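Local structure of citrate lyase subunit beta-like protein (Mycobacterium tuberculosis H37Rv, 6ARB) at residues A[41-46]-A[71-76]. The protein is a magnesium-dependent lyase of the HpcH/HpaI aldolase family, works as a homotrimer, and may take part in fatty acid biosynthesis. Numbering follows the deposited sequence.
Sequences LDLEDG and VRINAG. With COA (coenzyme A), chain F.
D42 and R72 meet in a buried salt bridge at the C-terminal ends of two neighbouring parallel strands, 38-42 and 69-72, of a TIM barrel, joined as a beta-alpha-beta unit through helix 52-61. Parallel pairing follows from R72 N donating to L41 O and L43 N to R72 O. R72, extended through chi1 and chi2, bends at chi3 (77°), bringing NE and NH2 over one face of the D42 carboxylate. R72 NE points nearly straight (167°) at D42 OD1, which lies in the guanidinium plane. R72 NH2 reaches D42 OD2 at 2.9 Å. The two planes stand 62° apart, so the pair is not coplanar. From the opposite carboxylate face, E44 N closes an Asx turn on D42 OD1, while G46 N binds D42 OD2 at 2.7 Å. Each oxygen thus has two donors, which should fix the carboxylate's rotation. E44 OE1 lies over the guanidinium centre, 3.4 Å from R72 CZ, a purely electrostatic approach; E44 OE2 pairs with K100. N74 ND2 is hydrogen-bonded to D84 and only weakly to L43 O. R72 NH2 also closely approaches coenzyme A C2P (3.2 Å), near the thiol. Substrate-binding R72 directs NH1 to pyruvate, consistent with D42 being a second-shell residue that positions it.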
ATOM      1  N   LEU A  41      -0.325  29.708  -7.173  1.00 19.23           N
ATOM      2  CA  LEU A  41      -1.471  30.605  -7.030  1.00 20.29           C
ATOM      3  C   LEU A  41      -2.774  29.800  -7.098  1.00 21.53           C
ATOM      4  O   LEU A  41      -3.026  29.080  -8.065  1.00 24.31           O
ATOM      5  CB  LEU A  41      -1.424  31.736  -8.074  1.00 16.22           C
ATOM      6  CG  LEU A  41      -0.193  32.643  -7.949  1.00 20.64           C
ATOM      7  CD1 LEU A  41      -0.043  33.597  -9.123  1.00 23.25           C
ATOM      8  CD2 LEU A  41      -0.206  33.425  -6.615  1.00 17.06           C
ATOM      9  N   ASP A  42      -3.591  29.902  -6.053  1.00 19.84           N
ATOM     10  CA  ASP A  42      -4.744  29.010  -5.898  1.00 20.07           C
ATOM     11  C   ASP A  42      -6.095  29.627  -6.259  1.00 20.29           C
ATOM     12  O   ASP A  42      -6.508  30.618  -5.663  1.00 20.04           O
ATOM     13  CB  ASP A  42      -4.799  28.461  -4.469  1.00 23.97           C
ATOM     14  CG  ASP A  42      -5.859  27.392  -4.298  1.00 23.67           C
ATOM     15  OD1 ASP A  42      -6.211  26.737  -5.302  1.00 20.78           O
ATOM     16  OD2 ASP A  42      -6.339  27.205  -3.159  1.00 20.53           O
ATOM     17  N   LEU A  43      -6.781  29.026  -7.233  1.00 15.60           N
ATOM     18  CA  LEU A  43      -8.140  29.430  -7.567  1.00 16.17           C
ATOM     19  C   LEU A  43      -9.149  28.440  -6.995  1.00 15.09           C
ATOM     20  O   LEU A  43     -10.354  28.672  -7.066  1.00 18.38           O
ATOM     21  CB  LEU A  43      -8.342  29.538  -9.086  1.00 16.40           C
ATOM     22  CG  LEU A  43      -7.418  30.486  -9.863  1.00 24.86           C
ATOM     23  CD1 LEU A  43      -7.540  30.209 -11.361  1.00 29.95           C
ATOM     24  CD2 LEU A  43      -7.733  31.940  -9.557  1.00 20.86           C
ATOM     25  N   GLU A  44      -8.661  27.328  -6.448  1.00 12.61           N
ATOM     26  CA  GLU A  44      -9.555  26.325  -5.865  1.00 15.75           C
ATOM     27  C   GLU A  44      -9.874  26.564  -4.377  1.00 17.72           C
ATOM     28  O   GLU A  44     -10.285  27.655  -3.995  1.00 24.86           O
ATOM     29  CB  GLU A  44      -9.037  24.900  -6.112  1.00 19.75           C
ATOM     30  CG  GLU A  44     -10.158  23.863  -6.244  1.00 16.42           C
ATOM     31  CD  GLU A  44      -9.853  22.559  -5.527  1.00 20.75           C
ATOM     32  OE1 GLU A  44      -8.916  22.532  -4.697  1.00 23.81           O
ATOM     33  OE2 GLU A  44     -10.564  21.556  -5.787  1.00 23.41           O
ATOM     34  N   ASP A  45      -9.677  25.552  -3.535  1.00 16.98           N
ATOM     35  CA  ASP A  45     -10.200  25.595  -2.163  1.00 17.25           C
ATOM     36  C   ASP A  45      -9.699  26.728  -1.250  1.00 25.70           C
ATOM     37  O   ASP A  45     -10.338  27.028  -0.241  1.00 31.09           O
ATOM     38  CB  ASP A  45     -10.057  24.230  -1.477  1.00 26.26           C
ATOM     39  CG  ASP A  45     -10.988  23.178  -2.072  1.00 27.16           C
ATOM     40  OD1 ASP A  45     -11.897  23.557  -2.840  1.00 27.40           O
ATOM     41  OD2 ASP A  45     -10.828  21.981  -1.758  1.00 26.06           O
ATOM     42  N   GLY A  46      -8.576  27.354  -1.593  1.00 22.12           N
ATOM     43  CA  GLY A  46      -8.071  28.476  -0.807  1.00 21.33           C
ATOM     44  C   GLY A  46      -8.988  29.692  -0.900  1.00 24.38           C
ATOM     45  O   GLY A  46      -8.945  30.615  -0.064  1.00 17.32           O
ATOM     46  N   VAL A  71      -0.409  27.532 -11.348  1.00 15.02           N
ATOM     47  CA  VAL A  71      -1.750  27.952 -10.947  1.00 13.16           C
ATOM     48  C   VAL A  71      -2.638  26.741 -10.660  1.00 18.64           C
ATOM     49  O   VAL A  71      -2.875  25.917 -11.546  1.00 18.02           O
ATOM     50  CB  VAL A  71      -2.425  28.815 -12.042  1.00 18.24           C
ATOM     51  CG1 VAL A  71      -3.870  29.139 -11.657  1.00 19.12           C
ATOM     52  CG2 VAL A  71      -1.631  30.088 -12.282  1.00 19.02           C
ATOM     53  N   ARG A  72      -3.138  26.616  -9.432  1.00 13.86           N
ATOM     54  CA  ARG A  72      -4.092  25.537  -9.177  1.00 20.26           C
ATOM     55  C   ARG A  72      -5.487  25.960  -9.620  1.00 21.29           C
ATOM     56  O   ARG A  72      -6.083  26.875  -9.049  1.00 18.17           O
ATOM     57  CB  ARG A  72      -4.110  25.080  -7.711  1.00 12.11           C
ATOM     58  CG  ARG A  72      -5.056  23.893  -7.506  1.00 18.84           C
ATOM     59  CD  ARG A  72      -4.903  23.235  -6.155  1.00 17.76           C
ATOM     60  NE  ARG A  72      -5.532  24.012  -5.092  1.00 16.91           N
ATOM     61  CZ  ARG A  72      -5.756  23.554  -3.865  1.00 21.48           C
ATOM     62  NH1 ARG A  72      -5.392  22.320  -3.547  1.00 19.66           N
ATOM     63  NH2 ARG A  72      -6.332  24.337  -2.954  1.00 18.64           N
ATOM     64  N   ILE A  73      -5.999  25.296 -10.647  1.00 16.55           N
ATOM     65  CA  ILE A  73      -7.311  25.616 -11.182  1.00 18.60           C
ATOM     66  C   ILE A  73      -8.345  24.751 -10.479  1.00 18.88           C
ATOM     67  O   ILE A  73      -8.011  24.029  -9.544  1.00 20.08           O
ATOM     68  CB  ILE A  73      -7.350  25.381 -12.693  1.00 17.31           C
ATOM     69  CG1 ILE A  73      -6.937  23.939 -13.025  1.00 14.11           C
ATOM     70  CG2 ILE A  73      -6.441  26.397 -13.390  1.00 17.32           C
ATOM     71  CD1 ILE A  73      -7.087  23.596 -14.512  1.00 18.93           C
ATOM     72  N   ASN A  74      -9.599  24.833 -10.907  1.00 16.12           N
ATOM     73  CA  ASN A  74     -10.630  23.974 -10.335  1.00 16.49           C
ATOM     74  C   ASN A  74     -10.727  22.619 -11.038  1.00 17.17           C
ATOM     75  O   ASN A  74     -10.100  22.394 -12.075  1.00 16.48           O
ATOM     76  CB  ASN A  74     -11.978  24.700 -10.277  1.00 15.33           C
ATOM     77  CG  ASN A  74     -11.991  25.809  -9.213  1.00 23.84           C
ATOM     78  OD1 ASN A  74     -12.257  25.556  -8.031  1.00 24.65           O
ATOM     79  ND2 ASN A  74     -11.677  27.031  -9.629  1.00 22.79           N
ATOM     80  N   ALA A  75     -11.505  21.715 -10.458  1.00 21.25           N
ATOM     81  CA  ALA A  75     -11.591  20.344 -10.954  1.00 21.41           C
ATOM     82  C   ALA A  75     -12.213  20.213 -12.352  1.00 19.27           C
ATOM     83  O   ALA A  75     -12.971  21.077 -12.804  1.00 17.36           O
ATOM     84  CB  ALA A  75     -12.346  19.463  -9.941  1.00 14.58           C
ATOM     85  N   GLY A  76     -11.894  19.112 -13.021  1.00 17.50           N
ATOM     86  CA  GLY A  76     -12.479  18.807 -14.316  1.00 18.10           C
ATOM     87  C   GLY A  76     -13.996  18.778 -14.284  1.00 19.29           C
ATOM     88  O   GLY A  76     -14.600  18.317 -13.314  1.00 20.29           O
TER
HETATM   89  N1A COA F 303       1.468  33.427   1.013  0.86 27.54           N
HETATM   90  C2A COA F 303       2.105  34.605   1.153  0.86 22.84           C
HETATM   91  N3A COA F 303       2.244  35.191   2.351  0.86 32.67           N
HETATM   92  C4A COA F 303       1.738  34.621   3.466  0.86 28.54           C
HETATM   93  C5A COA F 303       1.067  33.400   3.367  0.86 31.08           C
HETATM   94  C6A COA F 303       0.952  32.818   2.098  0.86 26.12           C
HETATM   95  N6A COA F 303       0.246  31.513   1.967  0.86 16.47           N
HETATM   96  N7A COA F 303       0.666  33.049   4.613  0.86 31.27           N
HETATM   97  C8A COA F 303       1.067  34.020   5.464  0.86 30.20           C
HETATM   98  N9A COA F 303       1.709  34.975   4.773  0.86 28.51           N
HETATM   99  C1B COA F 303       2.308  36.166   5.324  0.86 29.19           C
HETATM  100  C2B COA F 303       1.361  37.133   5.852  0.86 34.71           C
HETATM  101  O2B COA F 303       1.018  38.019   4.845  0.86 30.54           O
HETATM  102  C3B COA F 303       2.150  37.827   6.828  0.86 38.40           C
HETATM  103  O3B COA F 303       2.980  38.685   6.137  0.86 50.32           O
HETATM  104  P3B COA F 303       3.544  39.942   6.846  0.86 52.04           P
HETATM  105  O7A COA F 303       3.041  39.966   8.270  0.86 47.89           O
HETATM  106  O8A COA F 303       3.059  41.156   6.103  0.86 37.52           O
HETATM  107  O9A COA F 303       5.060  39.888   6.828  0.86 56.01           O
HETATM  108  C4B COA F 303       2.960  36.781   7.433  0.86 33.75           C
HETATM  109  O4B COA F 303       3.122  35.803   6.388  0.86 28.37           O
HETATM  110  C5B COA F 303       2.293  36.188   8.579  0.86 36.82           C
HETATM  111  O5B COA F 303       0.944  35.985   8.473  0.86 37.75           O
HETATM  112  P1A COA F 303       0.131  35.064   9.419  0.86 36.62           P
HETATM  113  O1A COA F 303      -0.514  35.921  10.465  0.86 43.17           O
HETATM  114  O2A COA F 303       1.040  34.065  10.079  0.86 32.86           O
HETATM  115  O3A COA F 303      -0.937  34.337   8.545  0.86 40.40           O
HETATM  116  P2A COA F 303      -2.443  34.794   8.425  0.86 41.61           P
HETATM  117  O4A COA F 303      -3.089  34.813   9.793  0.86 53.78           O
HETATM  118  O5A COA F 303      -2.546  36.147   7.787  0.86 36.59           O
HETATM  119  O6A COA F 303      -3.227  33.782   7.541  0.86 40.52           O
HETATM  120  CBP COA F 303      -3.421  31.681   6.286  0.86 26.26           C
HETATM  121  CCP COA F 303      -2.844  32.457   7.478  0.86 24.81           C
HETATM  122  CDP COA F 303      -4.776  32.262   5.891  0.86 28.46           C
HETATM  123  CEP COA F 303      -3.579  30.217   6.606  0.86 30.62           C
HETATM  124  CAP COA F 303      -2.406  31.840   5.132  0.86 28.66           C
HETATM  125  OAP COA F 303      -1.219  31.268   5.545  0.86 30.64           O
HETATM  126  C9P COA F 303      -2.788  31.136   3.844  0.86 25.23           C
HETATM  127  O9P COA F 303      -3.470  31.692   2.996  0.86 26.22           O
HETATM  128  N8P COA F 303      -2.331  29.794   3.669  0.86 20.80           N
HETATM  129  C7P COA F 303      -2.648  29.039   2.446  0.86 21.74           C
HETATM  130  C6P COA F 303      -3.982  28.351   2.380  0.86 17.89           C
HETATM  131  C5P COA F 303      -4.233  27.649   1.081  0.86 30.70           C
HETATM  132  O5P COA F 303      -3.734  28.104   0.054  0.86 37.51           O
HETATM  133  N4P COA F 303      -5.050  26.461   1.069  0.86 36.99           N
HETATM  134  C3P COA F 303      -5.274  25.797  -0.170  0.86 37.12           C
HETATM  135  C2P COA F 303      -4.311  24.665  -0.454  0.86 38.08           C
HETATM  136  S1P COA F 303      -3.855  23.666   0.957  0.86 43.39           S
HETATM  137  O   HOH W   1     -12.487  21.874  -7.594  1.00 22.05           O